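Local coordinates for dual function macrocyclase-peptidase POPB (Galerina marginata, PDB 5N4B), which cleaves peptide bonds after proline and also closes precursor peptides into macrocycles during the biosynthesis of the amanitin toxins, at residues N366-I376 against A406-F417. The protein carries 1 engineered substitution. Residues are numbered along the deposited sequence; the frame is centred on the assembly and turned at random.
Sequences NCANEEYFVAI and ASIANRQKQTHF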
loop_
_atom_site.group_PDB
_atom_site.type_symbol
_atom_site.label_atom_id
_atom_site.label_comp_id
_atom_site.label_asym_id
_atom_site.label_seq_id
_atom_site.Cartn_x
_atom_site.Cartn_y
_atom_site.Cartn_z
ATOM N N ASN A 366 -12.353 1.480 16.144
ATOM C CA ASN A 366 -12.597 2.920 16.304
ATOM C C ASN A 366 -13.618 3.156 17.410
ATOM O O ASN A 366 -14.590 2.412 17.544
ATOM C CB ASN A 366 -13.126 3.552 15.037
ATOM C CG ASN A 366 -12.122 3.605 13.917
ATOM O OD1 ASN A 366 -11.107 2.878 13.857
ATOM N ND2 ASN A 366 -12.399 4.477 12.969
ATOM N N CYS A 367 -13.417 4.176 18.220
ATOM C CA CYS A 367 -14.448 4.590 19.146
ATOM C C CYS A 367 -15.423 5.502 18.411
ATOM O O CYS A 367 -14.990 6.388 17.661
ATOM C CB CYS A 367 -13.791 5.351 20.292
ATOM S SG CYS A 367 -14.903 5.943 21.580
ATOM N N ALA A 368 -16.698 5.287 18.633
ATOM C CA ALA A 368 -17.770 5.995 17.947
ATOM C C ALA A 368 -18.814 6.449 18.945
ATOM O O ALA A 368 -19.123 5.763 19.936
ATOM C CB ALA A 368 -18.438 5.110 16.904
ATOM N N ASN A 369 -19.399 7.606 18.665
ATOM C CA ASN A 369 -20.476 8.139 19.506
ATOM C C ASN A 369 -20.044 8.146 20.967
ATOM O O ASN A 369 -20.793 7.722 21.861
ATOM C CB ASN A 369 -21.790 7.381 19.313
ATOM C CG ASN A 369 -22.981 8.058 19.977
ATOM O OD1 ASN A 369 -23.017 9.286 20.100
ATOM N ND2 ASN A 369 -23.976 7.252 20.389
ATOM N N GLU A 370 -18.822 8.605 21.182
ATOM C CA GLU A 370 -18.183 8.805 22.478
ATOM C C GLU A 370 -17.838 7.550 23.271
ATOM O O GLU A 370 -16.794 7.541 23.929
ATOM C CB GLU A 370 -18.980 9.744 23.381
ATOM C CG GLU A 370 -19.067 11.202 22.860
ATOM C CD GLU A 370 -17.751 12.031 22.915
ATOM O OE1 GLU A 370 -16.624 11.494 23.013
ATOM O OE2 GLU A 370 -17.855 13.283 22.805
ATOM N N GLU A 371 -18.682 6.519 23.238
ATOM C CA GLU A 371 -18.534 5.411 24.179
ATOM C C GLU A 371 -18.587 4.029 23.544
ATOM O O GLU A 371 -18.348 3.038 24.250
ATOM C CB GLU A 371 -19.599 5.501 25.280
ATOM C CG GLU A 371 -20.995 5.338 24.849
ATOM C CD GLU A 371 -21.946 5.274 26.059
ATOM O OE1 GLU A 371 -21.967 6.261 26.834
ATOM O OE2 GLU A 371 -22.619 4.228 26.240
ATOM N N TYR A 372 -18.947 3.924 22.276
ATOM C CA TYR A 372 -19.070 2.649 21.590
ATOM C C TYR A 372 -17.784 2.356 20.832
ATOM O O TYR A 372 -16.943 3.221 20.589
ATOM C CB TYR A 372 -20.236 2.644 20.604
ATOM C CG TYR A 372 -21.608 2.754 21.191
ATOM C CD1 TYR A 372 -22.100 3.961 21.613
ATOM C CD2 TYR A 372 -22.394 1.629 21.318
ATOM C CE1 TYR A 372 -23.399 4.044 22.173
ATOM C CE2 TYR A 372 -23.678 1.687 21.850
ATOM C CZ TYR A 372 -24.171 2.906 22.281
ATOM O OH TYR A 372 -25.450 3.015 22.821
ATOM N N PHE A 373 -17.630 1.107 20.443
ATOM C CA PHE A 373 -16.485 0.703 19.642
ATOM C C PHE A 373 -16.975 -0.057 18.429
ATOM O O PHE A 373 -17.862 -0.894 18.534
ATOM C CB PHE A 373 -15.496 -0.141 20.438
ATOM C CG PHE A 373 -14.913 0.578 21.607
ATOM C CD1 PHE A 373 -13.769 1.329 21.441
ATOM C CD2 PHE A 373 -15.532 0.552 22.825
ATOM C CE1 PHE A 373 -13.218 2.022 22.495
ATOM C CE2 PHE A 373 -14.964 1.241 23.889
ATOM C CZ PHE A 373 -13.836 1.965 23.740
ATOM N N VAL A 374 -16.395 0.234 17.269
ATOM C CA VAL A 374 -16.659 -0.486 16.022
ATOM C C VAL A 374 -15.388 -1.259 15.712
ATOM O O VAL A 374 -14.295 -0.691 15.749
ATOM C CB VAL A 374 -17.052 0.462 14.882
ATOM C CG1 VAL A 374 -17.484 -0.308 13.648
ATOM C CG2 VAL A 374 -18.160 1.442 15.321
ATOM N N ALA A 375 -15.524 -2.572 15.462
ATOM C CA ALA A 375 -14.387 -3.461 15.264
ATOM C C ALA A 375 -14.537 -4.175 13.943
ATOM O O ALA A 375 -15.627 -4.619 13.587
ATOM C CB ALA A 375 -14.348 -4.526 16.363
ATOM N N ILE A 376 -13.423 -4.317 13.229
ATOM C CA ILE A 376 -13.358 -5.150 12.029
ATOM C C ILE A 376 -12.455 -6.315 12.356
ATOM O O ILE A 376 -11.298 -6.122 12.771
ATOM C CB ILE A 376 -12.864 -4.381 10.807
ATOM C CG1 ILE A 376 -13.917 -3.350 10.427
ATOM C CG2 ILE A 376 -12.603 -5.359 9.626
ATOM C CD1 ILE A 376 -13.428 -2.405 9.394
ATOM N N ALA A 406 -13.277 -4.260 4.485
ATOM C CA ALA A 406 -14.022 -3.158 5.084
ATOM C C ALA A 406 -13.099 -2.231 5.869
ATOM O O ALA A 406 -12.085 -2.657 6.425
ATOM C CB ALA A 406 -15.055 -3.689 6.016
ATOM N N SER A 407 -13.447 -0.955 5.911
ATOM C CA SER A 407 -12.788 0.020 6.777
ATOM C C SER A 407 -13.821 0.935 7.420
ATOM O O SER A 407 -14.930 1.097 6.899
ATOM C CB SER A 407 -11.883 0.940 5.987
ATOM O OG SER A 407 -10.985 0.235 5.201
ATOM N N ILE A 408 -13.458 1.484 8.593
ATOM C CA ILE A 408 -14.327 2.380 9.355
ATOM C C ILE A 408 -13.823 3.783 9.151
ATOM O O ILE A 408 -12.618 4.012 9.213
ATOM C CB ILE A 408 -14.308 2.049 10.852
ATOM C CG1 ILE A 408 -14.547 0.575 11.127
ATOM C CG2 ILE A 408 -15.350 2.914 11.601
ATOM C CD1 ILE A 408 -14.072 0.156 12.496
ATOM N N ALA A 409 -14.736 4.725 9.027
ATOM C CA ALA A 409 -14.443 6.160 8.978
ATOM C C ALA A 409 -15.395 6.885 9.925
ATOM O O ALA A 409 -16.623 6.767 9.800
ATOM C CB ALA A 409 -14.648 6.698 7.567
ATOM N N ASN A 410 -14.837 7.659 10.836
ATOM C CA ASN A 410 -15.666 8.370 11.787
ATOM C C ASN A 410 -14.839 9.386 12.571
ATOM O O ASN A 410 -13.603 9.416 12.526
ATOM C CB ASN A 410 -16.387 7.427 12.744
ATOM C CG ASN A 410 -15.525 6.927 13.852
ATOM O OD1 ASN A 410 -14.419 6.456 13.642
ATOM N ND2 ASN A 410 -16.015 7.056 15.058
ATOM N N ARG A 411 -15.578 10.169 13.352
ATOM C CA ARG A 411 -15.041 11.051 14.380
ATOM C C ARG A 411 -15.755 10.673 15.665
ATOM O O ARG A 411 -16.985 10.707 15.731
ATOM C CB ARG A 411 -15.253 12.529 14.011
ATOM C CG ARG A 411 -14.590 12.896 12.681
ATOM C CD ARG A 411 -14.806 14.388 12.348
ATOM N NE ARG A 411 -14.058 15.217 13.274
ATOM C CZ ARG A 411 -14.344 16.475 13.539
ATOM N NH1 ARG A 411 -15.342 17.089 12.940
ATOM N NH2 ARG A 411 -13.630 17.120 14.448
ATOM N N GLN A 412 -14.961 10.364 16.685
ATOM C CA GLN A 412 -15.473 9.828 17.953
ATOM C C GLN A 412 -16.630 10.622 18.544
ATOM O O GLN A 412 -17.584 10.050 19.078
ATOM C CB GLN A 412 -14.336 9.747 18.973
ATOM C CG GLN A 412 -14.816 9.307 20.343
ATOM C CD GLN A 412 -13.669 9.292 21.313
ATOM O OE1 GLN A 412 -12.626 8.684 21.046
ATOM N NE2 GLN A 412 -13.854 9.945 22.460
ATOM N N LYS A 413 -16.560 11.948 18.515
ATOM C CA LYS A 413 -17.581 12.736 19.180
ATOM C C LYS A 413 -18.937 12.730 18.470
ATOM O O LYS A 413 -19.931 13.168 19.063
ATOM C CB LYS A 413 -17.092 14.168 19.394
ATOM C CG LYS A 413 -17.034 15.013 18.123
ATOM C CD LYS A 413 -16.382 16.350 18.405
ATOM C CE LYS A 413 -16.229 17.174 17.142
ATOM N NZ LYS A 413 -15.534 18.467 17.512
ATOM N N GLN A 414 -18.997 12.283 17.229
ATOM C CA GLN A 414 -20.189 12.377 16.429
ATOM C C GLN A 414 -21.101 11.182 16.630
ATOM O O GLN A 414 -20.683 10.129 17.130
ATOM C CB GLN A 414 -19.800 12.544 14.943
ATOM C CG GLN A 414 -19.074 13.827 14.708
ATOM C CD GLN A 414 -18.599 14.026 13.284
ATOM O OE1 GLN A 414 -18.417 13.114 12.520
ATOM N NE2 GLN A 414 -18.332 15.286 12.957
ATOM N N THR A 415 -22.355 11.345 16.212
ATOM C CA THR A 415 -23.380 10.338 16.419
ATOM C C THR A 415 -23.564 9.388 15.252
ATOM O O THR A 415 -24.600 8.727 15.176
ATOM C CB THR A 415 -24.721 10.990 16.707
ATOM O OG1 THR A 415 -25.061 11.857 15.611
ATOM C CG2 THR A 415 -24.653 11.778 18.047
ATOM N N HIS A 416 -22.597 9.315 14.345
ATOM C CA HIS A 416 -22.640 8.409 13.195
ATOM C C HIS A 416 -21.235 7.879 12.961
ATOM O O HIS A 416 -20.243 8.404 13.429
ATOM C CB HIS A 416 -23.150 9.104 11.908
ATOM C CG HIS A 416 -22.218 10.128 11.394
ATOM N ND1 HIS A 416 -22.241 11.447 11.823
ATOM C CD2 HIS A 416 -21.167 10.019 10.552
ATOM C CE1 HIS A 416 -21.247 12.092 11.238
ATOM N NE2 HIS A 416 -20.578 11.248 10.474
ATOM N N PHE A 417 -21.173 6.821 12.166
ATOM C CA PHE A 417 -19.944 6.386 11.537
ATOM C C PHE A 417 -20.270 5.833 10.158
ATOM O O PHE A 417 -21.426 5.520 9.845
ATOM C CB PHE A 417 -19.159 5.370 12.374
ATOM C CG PHE A 417 -19.878 4.076 12.687
ATOM C CD1 PHE A 417 -19.770 3.007 11.838
ATOM C CD2 PHE A 417 -20.612 3.942 13.868
ATOM C CE1 PHE A 417 -20.431 1.797 12.171
ATOM C CE2 PHE A 417 -21.254 2.758 14.180
ATOM C CZ PHE A 417 -21.161 1.701 13.325
HETATM O O HOH W 1 -10.273 5.422 11.118
HETATM O O HOH W 2 -18.569 8.404 15.756
HETATM O O HOH W 3 -21.849 11.633 20.497
HETATM O O HOH W 4 -19.891 14.403 21.518
#
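The side-chain amide of N410 bridges two consecutive residues of strand 361-368: its OD1 accepts from N366 ND2 (2.9 Å), while its ND2 donates to the backbone O of C367 (2.9 Å). C367 O lies in the plane of the N410 amide, whereas ND2 stands tilted from the C367 carbonyl plane. CG of N410 sits between its own backbone N and carbonyl carbon (chi1 79°), which turns the amide toward the other strand. The second hydrogens on both amide nitrogens go to water: N366 ND2 to water 1, and N410 ND2 to water 2, which also takes N369 N. Further along, Q412 O, in the type I turn R411-Q414, receives E370 N (2.8 Å). Q412 NE2 donates almost perfectly straight to E370 OE1 (3.2 Å), with carboxylate and amide planes 67° apart; Q412 OE1 is satisfied by T319. Here two successive four-stranded blades of the beta-propeller face each other, each contributing the hairpin between its first and second strands. Waters 3 and 4 both donate to K413 O, linking it to N369 OD1 and E370 OE2 respectively, while K413 NZ pairs with D92. Along strands 372-379 and 405-409, and at F417, the blades meet through apolar groups. V374 CG2 stands over the centre of the F417 ring (3.6 Å from its centroid), and V374 CG1 touches I408 CD1 (3.6 Å).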